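Local coordinates for 3-oxoacyl-[acyl-carrier protein] synthase (Thermus thermophilus, PDB 1UB7) that probably catalyses the first condensation of fatty acid synthesis, joining an acetyl group from acetyl-CoA to malonyl-ACP with loss of carbon dioxide, at residues G3-G8 with G165-G170; E70-V75 with A129-A134. All coordinates share one frame; numbering follows the deposited sequence.

Contact 1: G3-G8 with G165-G170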
loop_
_atom_site.group_PDB
_atom_site.type_symbol
_atom_site.label_atom_id
_atom_site.label_comp_id
_atom_site.label_asym_id
_atom_site.label_seq_id
_atom_site.Cartn_x
_atom_site.Cartn_y
_atom_site.Cartn_z
ATOM N N GLY A 3 -8.842 14.869 -11.757
ATOM C CA GLY A 3 -10.187 14.325 -11.740
ATOM C C GLY A 3 -10.216 12.929 -12.331
ATOM O O GLY A 3 -9.170 12.391 -12.712
ATOM N N ILE A 4 -11.410 12.339 -12.404
ATOM C CA ILE A 4 -11.581 11.002 -12.954
ATOM C C ILE A 4 -11.860 11.042 -14.455
ATOM O O ILE A 4 -12.909 11.497 -14.894
ATOM C CB ILE A 4 -12.713 10.258 -12.223
ATOM C CG1 ILE A 4 -12.186 9.762 -10.877
ATOM C CG2 ILE A 4 -13.221 9.086 -13.063
ATOM C CD1 ILE A 4 -13.235 9.180 -9.984
ATOM N N LEU A 5 -10.902 10.553 -15.233
ATOM C CA LEU A 5 -11.002 10.538 -16.677
ATOM C C LEU A 5 -11.734 9.315 -17.237
ATOM O O LEU A 5 -12.270 9.361 -18.350
ATOM C CB LEU A 5 -9.601 10.599 -17.277
ATOM C CG LEU A 5 -8.655 11.684 -16.769
ATOM C CD1 LEU A 5 -7.327 11.558 -17.502
ATOM C CD2 LEU A 5 -9.267 13.062 -16.971
ATOM N N ALA A 6 -11.752 8.219 -16.486
ATOM C CA ALA A 6 -12.405 6.998 -16.953
ATOM C C ALA A 6 -12.757 6.120 -15.761
ATOM O O ALA A 6 -12.122 6.216 -14.703
ATOM C CB ALA A 6 -11.478 6.234 -17.901
ATOM N N LEU A 7 -13.756 5.258 -15.947
ATOM C CA LEU A 7 -14.226 4.371 -14.883
ATOM C C LEU A 7 -14.764 3.074 -15.461
ATOM O O LEU A 7 -15.291 3.050 -16.570
ATOM C CB LEU A 7 -15.339 5.062 -14.085
ATOM C CG LEU A 7 -16.240 4.230 -13.157
ATOM C CD1 LEU A 7 -15.499 3.866 -11.867
ATOM C CD2 LEU A 7 -17.498 5.033 -12.832
ATOM N N GLY A 8 -14.624 2.000 -14.694
ATOM C CA GLY A 8 -15.121 0.698 -15.097
ATOM C C GLY A 8 -15.199 -0.159 -13.843
ATOM O O GLY A 8 -14.537 0.160 -12.851
ATOM N N GLY A 165 -6.491 11.890 -13.651
ATOM C CA GLY A 165 -5.623 12.752 -14.442
ATOM C C GLY A 165 -6.078 14.205 -14.460
ATOM O O GLY A 165 -7.078 14.557 -13.826
ATOM N N LYS A 166 -5.345 15.061 -15.171
ATOM C CA LYS A 166 -5.723 16.472 -15.248
ATOM C C LYS A 166 -7.065 16.617 -15.953
ATOM O O LYS A 166 -7.286 15.997 -16.991
ATOM C CB LYS A 166 -4.675 17.282 -16.023
ATOM C CG LYS A 166 -3.304 17.392 -15.346
ATOM C CD LYS A 166 -3.278 18.387 -14.182
ATOM C CE LYS A 166 -1.843 18.617 -13.706
ATOM N NZ LYS A 166 -1.713 19.724 -12.712
ATOM N N VAL A 167 -7.963 17.416 -15.382
ATOM C CA VAL A 167 -9.269 17.664 -16.000
ATOM C C VAL A 167 -9.452 19.168 -16.227
ATOM O O VAL A 167 -8.730 19.994 -15.653
ATOM C CB VAL A 167 -10.446 17.140 -15.140
ATOM C CG1 VAL A 167 -10.469 15.634 -15.168
ATOM C CG2 VAL A 167 -10.337 17.650 -13.715
ATOM N N ARG A 168 -10.416 19.524 -17.068
ATOM C CA ARG A 168 -10.660 20.926 -17.372
ATOM C C ARG A 168 -10.919 21.807 -16.150
ATOM O O ARG A 168 -11.359 21.337 -15.086
ATOM C CB ARG A 168 -11.814 21.053 -18.382
ATOM C CG ARG A 168 -11.345 20.905 -19.833
ATOM C CD ARG A 168 -12.469 21.000 -20.867
ATOM N NE ARG A 168 -13.279 19.784 -20.928
ATOM C CZ ARG A 168 -14.461 19.636 -20.335
ATOM N NH1 ARG A 168 -14.988 20.631 -19.632
ATOM N NH2 ARG A 168 -15.115 18.487 -20.440
ATOM N N GLU A 169 -10.604 23.089 -16.318
ATOM C CA GLU A 169 -10.786 24.095 -15.284
ATOM C C GLU A 169 -12.216 24.000 -14.753
ATOM O O GLU A 169 -13.169 24.013 -15.530
ATOM C CB GLU A 169 -10.538 25.481 -15.886
ATOM C CG GLU A 169 -10.699 26.636 -14.911
ATOM C CD GLU A 169 -9.655 26.616 -13.815
ATOM O OE1 GLU A 169 -8.454 26.751 -14.134
ATOM O OE2 GLU A 169 -10.034 26.462 -12.635
ATOM N N GLY A 170 -12.362 23.897 -13.434
ATOM C CA GLY A 170 -13.689 23.798 -12.848
ATOM C C GLY A 170 -14.121 22.393 -12.445
ATOM O O GLY A 170 -15.032 22.232 -11.629
#
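Gly3 N donates to Gly165 O over 2.7 Å, the shorter of two backbone bonds that join this pair. The return bond runs from Gly165 N to Gly3 O at 2.9 Å. Both N-H groups arrive nearly along the C=O axis. Together they make an antiparallel hydrogen-bonded pair, with the two carbonyl oxygens close inside the ring but not bonded to each other. Side chains then close over both glycines. Leu5 CD1 lies 3.7 Å from Gly165 CA. Val167 CG1 comes equally close to Gly3 CA, and Val167 CG2 rests beside Gly3 N. A CB on either glycine would run into these methyl groups. Leu5 CD2 meets Val167 CG1 at only 3.4 Å, tighter than normal van der Waals contact, as the two side chains cross obliquely. The same Leu5 CD2 also sits 3.5 Å from Lys166 O. The chi1 of Val167, -71°, swings CG1 to the side opposite its own carbonyl carbon, over Gly3 and against Leu5. CG2 then takes the crowded position between N and C. Leu5 has helix-like backbone angles (-86°/-24°), and both it and Ala6 form backbone hydrogen bonds with Val163, consistent with a classic beta bulge just past the glycine pair. Strand 3-10 is the edge strand, within the chain, of a five-stranded mixed sheet, and strand 158-165 lies between it and strand 131-138. Beyond Gly165 the chain leaves this sheet for strand 172-180 of the second sheet, and Arg168 on the way forms a salt bridge with Glu297. Leu7 packs on helix 281-292 through Leu286 and Lys287.

Contact 2: E70-V75 with A129-A134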
loop_
_atom_site.group_PDB
_atom_site.type_symbol
_atom_site.label_atom_id
_atom_site.label_comp_id
_atom_site.label_asym_id
_atom_site.label_seq_id
_atom_site.Cartn_x
_atom_site.Cartn_y
_atom_site.Cartn_z
ATOM N N GLU A 70 -3.679 5.220 -21.968
ATOM C CA GLU A 70 -2.629 5.967 -22.623
ATOM C C GLU A 70 -2.212 7.092 -21.687
ATOM O O GLU A 70 -3.050 7.877 -21.235
ATOM C CB GLU A 70 -3.151 6.543 -23.936
ATOM C CG GLU A 70 -2.107 7.268 -24.749
ATOM C CD GLU A 70 -2.691 7.869 -26.006
ATOM O OE1 GLU A 70 -3.730 7.339 -26.479
ATOM O OE2 GLU A 70 -2.109 8.857 -26.518
ATOM N N GLY A 71 -0.919 7.160 -21.387
ATOM C CA GLY A 71 -0.423 8.211 -20.517
ATOM C C GLY A 71 -0.410 7.829 -19.050
ATOM O O GLY A 71 -0.004 8.628 -18.198
ATOM N N VAL A 72 -0.852 6.611 -18.748
ATOM C CA VAL A 72 -0.881 6.145 -17.376
ATOM C C VAL A 72 0.516 5.719 -16.909
ATOM O O VAL A 72 1.089 4.770 -17.444
ATOM C CB VAL A 72 -1.881 4.974 -17.232
ATOM C CG1 VAL A 72 -1.578 4.150 -15.969
ATOM C CG2 VAL A 72 -3.291 5.534 -17.181
ATOM N N ASP A 73 1.052 6.418 -15.906
ATOM C CA ASP A 73 2.381 6.096 -15.394
ATOM C C ASP A 73 2.349 5.394 -14.053
ATOM O O ASP A 73 3.404 5.118 -13.490
ATOM C CB ASP A 73 3.232 7.348 -15.203
ATOM C CG ASP A 73 3.206 8.261 -16.391
ATOM O OD1 ASP A 73 3.314 7.761 -17.535
ATOM O OD2 ASP A 73 3.088 9.483 -16.170
ATOM N N ALA A 74 1.165 5.107 -13.526
ATOM C CA ALA A 74 1.122 4.462 -12.223
ATOM C C ALA A 74 -0.125 3.660 -11.966
ATOM O O ALA A 74 -1.235 4.073 -12.308
ATOM C CB ALA A 74 1.292 5.510 -11.099
ATOM N N VAL A 75 0.072 2.509 -11.341
ATOM C CA VAL A 75 -1.041 1.664 -10.988
ATOM C C VAL A 75 -1.018 1.447 -9.486
ATOM O O VAL A 75 -0.013 1.000 -8.922
ATOM C CB VAL A 75 -0.964 0.306 -11.679
ATOM C CG1 VAL A 75 -2.231 -0.502 -11.383
ATOM C CG2 VAL A 75 -0.772 0.514 -13.156
ATOM N N ALA A 129 3.276 11.647 -11.819
ATOM C CA ALA A 129 2.578 10.791 -12.780
ATOM C C ALA A 129 1.626 11.661 -13.571
ATOM O O ALA A 129 1.065 12.604 -13.026
ATOM C CB ALA A 129 1.791 9.707 -12.065
ATOM N N GLN A 130 1.464 11.363 -14.857
ATOM C CA GLN A 130 0.549 12.128 -15.709
ATOM C C GLN A 130 -0.872 11.671 -15.399
ATOM O O GLN A 130 -1.776 12.484 -15.223
ATOM C CB GLN A 130 0.846 11.865 -17.188
ATOM C CG GLN A 130 -0.217 12.427 -18.122
ATOM C CD GLN A 130 -0.060 11.981 -19.582
ATOM O OE1 GLN A 130 -0.913 12.286 -20.420
ATOM N NE2 GLN A 130 1.026 11.260 -19.886
ATOM N N LYS A 131 -1.046 10.353 -15.346
ATOM C CA LYS A 131 -2.326 9.743 -15.044
ATOM C C LYS A 131 -2.038 8.547 -14.161
ATOM O O LYS A 131 -0.953 7.972 -14.219
ATOM C CB LYS A 131 -3.024 9.272 -16.317
ATOM C CG LYS A 131 -3.499 10.376 -17.247
ATOM C CD LYS A 131 -3.942 9.754 -18.566
ATOM C CE LYS A 131 -4.607 10.746 -19.515
ATOM N NZ LYS A 131 -4.924 10.052 -20.804
ATOM N N VAL A 132 -3.016 8.178 -13.346
ATOM C CA VAL A 132 -2.858 7.058 -12.443
ATOM C C VAL A 132 -4.051 6.136 -12.528
ATOM O O VAL A 132 -5.181 6.602 -12.527
ATOM C CB VAL A 132 -2.747 7.532 -10.963
ATOM C CG1 VAL A 132 -2.597 6.327 -10.039
ATOM C CG2 VAL A 132 -1.564 8.439 -10.799
ATOM N N LEU A 133 -3.798 4.833 -12.607
ATOM C CA LEU A 133 -4.880 3.861 -12.642
ATOM C C LEU A 133 -5.099 3.438 -11.199
ATOM O O LEU A 133 -4.257 2.764 -10.624
ATOM C CB LEU A 133 -4.515 2.631 -13.493
ATOM C CG LEU A 133 -5.551 1.483 -13.538
ATOM C CD1 LEU A 133 -6.858 1.951 -14.190
ATOM C CD2 LEU A 133 -4.988 0.311 -14.317
ATOM N N ALA A 134 -6.221 3.850 -10.616
ATOM C CA ALA A 134 -6.543 3.520 -9.232
ATOM C C ALA A 134 -7.592 2.397 -9.184
ATOM O O ALA A 134 -8.744 2.584 -9.577
ATOM C CB ALA A 134 -7.054 4.775 -8.513
#
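Lys131 reaches back along residues 70-72, and its CB, CD and NZ make the closest touches. Lys131 CB touches Val72 CG2 at 3.8 Å, the two side chains crossing at about a right angle, and also faces Gly71 O. CG passes Gly71 O a little farther off. Lys131 CD comes within 3.4 Å of Glu70 O, and CE runs on beside the same oxygen. Lys131 NZ ends on Glu70 O with a hydrogen bond of 2.9 Å, nearly in line with the carbonyl. A chi1 of -68° puts CG opposite the carbonyl carbon, and the extended chain beyond it spans the gap. Cut back to an alanine, this side chain would probably leave Glu70 O without its ammonium partner and its neighbouring CD and CE methylenes. Strands 72-78 and 131-138 are parallel neighbours in the five-stranded sheet of the thiolase-like fold. The beta-alpha-beta crossover from strand 102-107 through helix 112-125 to strand 131-138 spans strand 72-78. Between the two strands, Asp73 N bonds to Lys131 O at 3.0 Å and Leu133 N to Ala74 O at 2.7 Å. Asp73 OD2 accepts the backbone Gln130 N at 2.8 Å on its anti side, 29° out of the carboxylate plane. Val132 CG2 meets Ala74 CB, and the Val132 side chain packs on helix 112-125. The side chains of Val75 and Leu133 run alongside each other, meeting at Val75 CG1 and Leu133 CD2, and both pack on Val93 of helix 89-96.

Both contacts belong to the same five-stranded sheet and are partly buried. Contact 1 pairs the edge strand 3-10 with the end of strand 158-165. Contact 2 pairs inner strands, 72-78 with 131-138, and its far end around Val75 and Leu133 is buried under helix 89-96. Contact 1 is antiparallel: backbone bonds between glycines, with apolar methyl groups above. Contact 2 is parallel and adds polar side chains, an ammonium and a carboxylate, at its more open end. The two meet where Leu5 CD1 packs on Lys131 CE at 3.5 Å. Both segments of contact 2 fall in the chain between the two segments of contact 1.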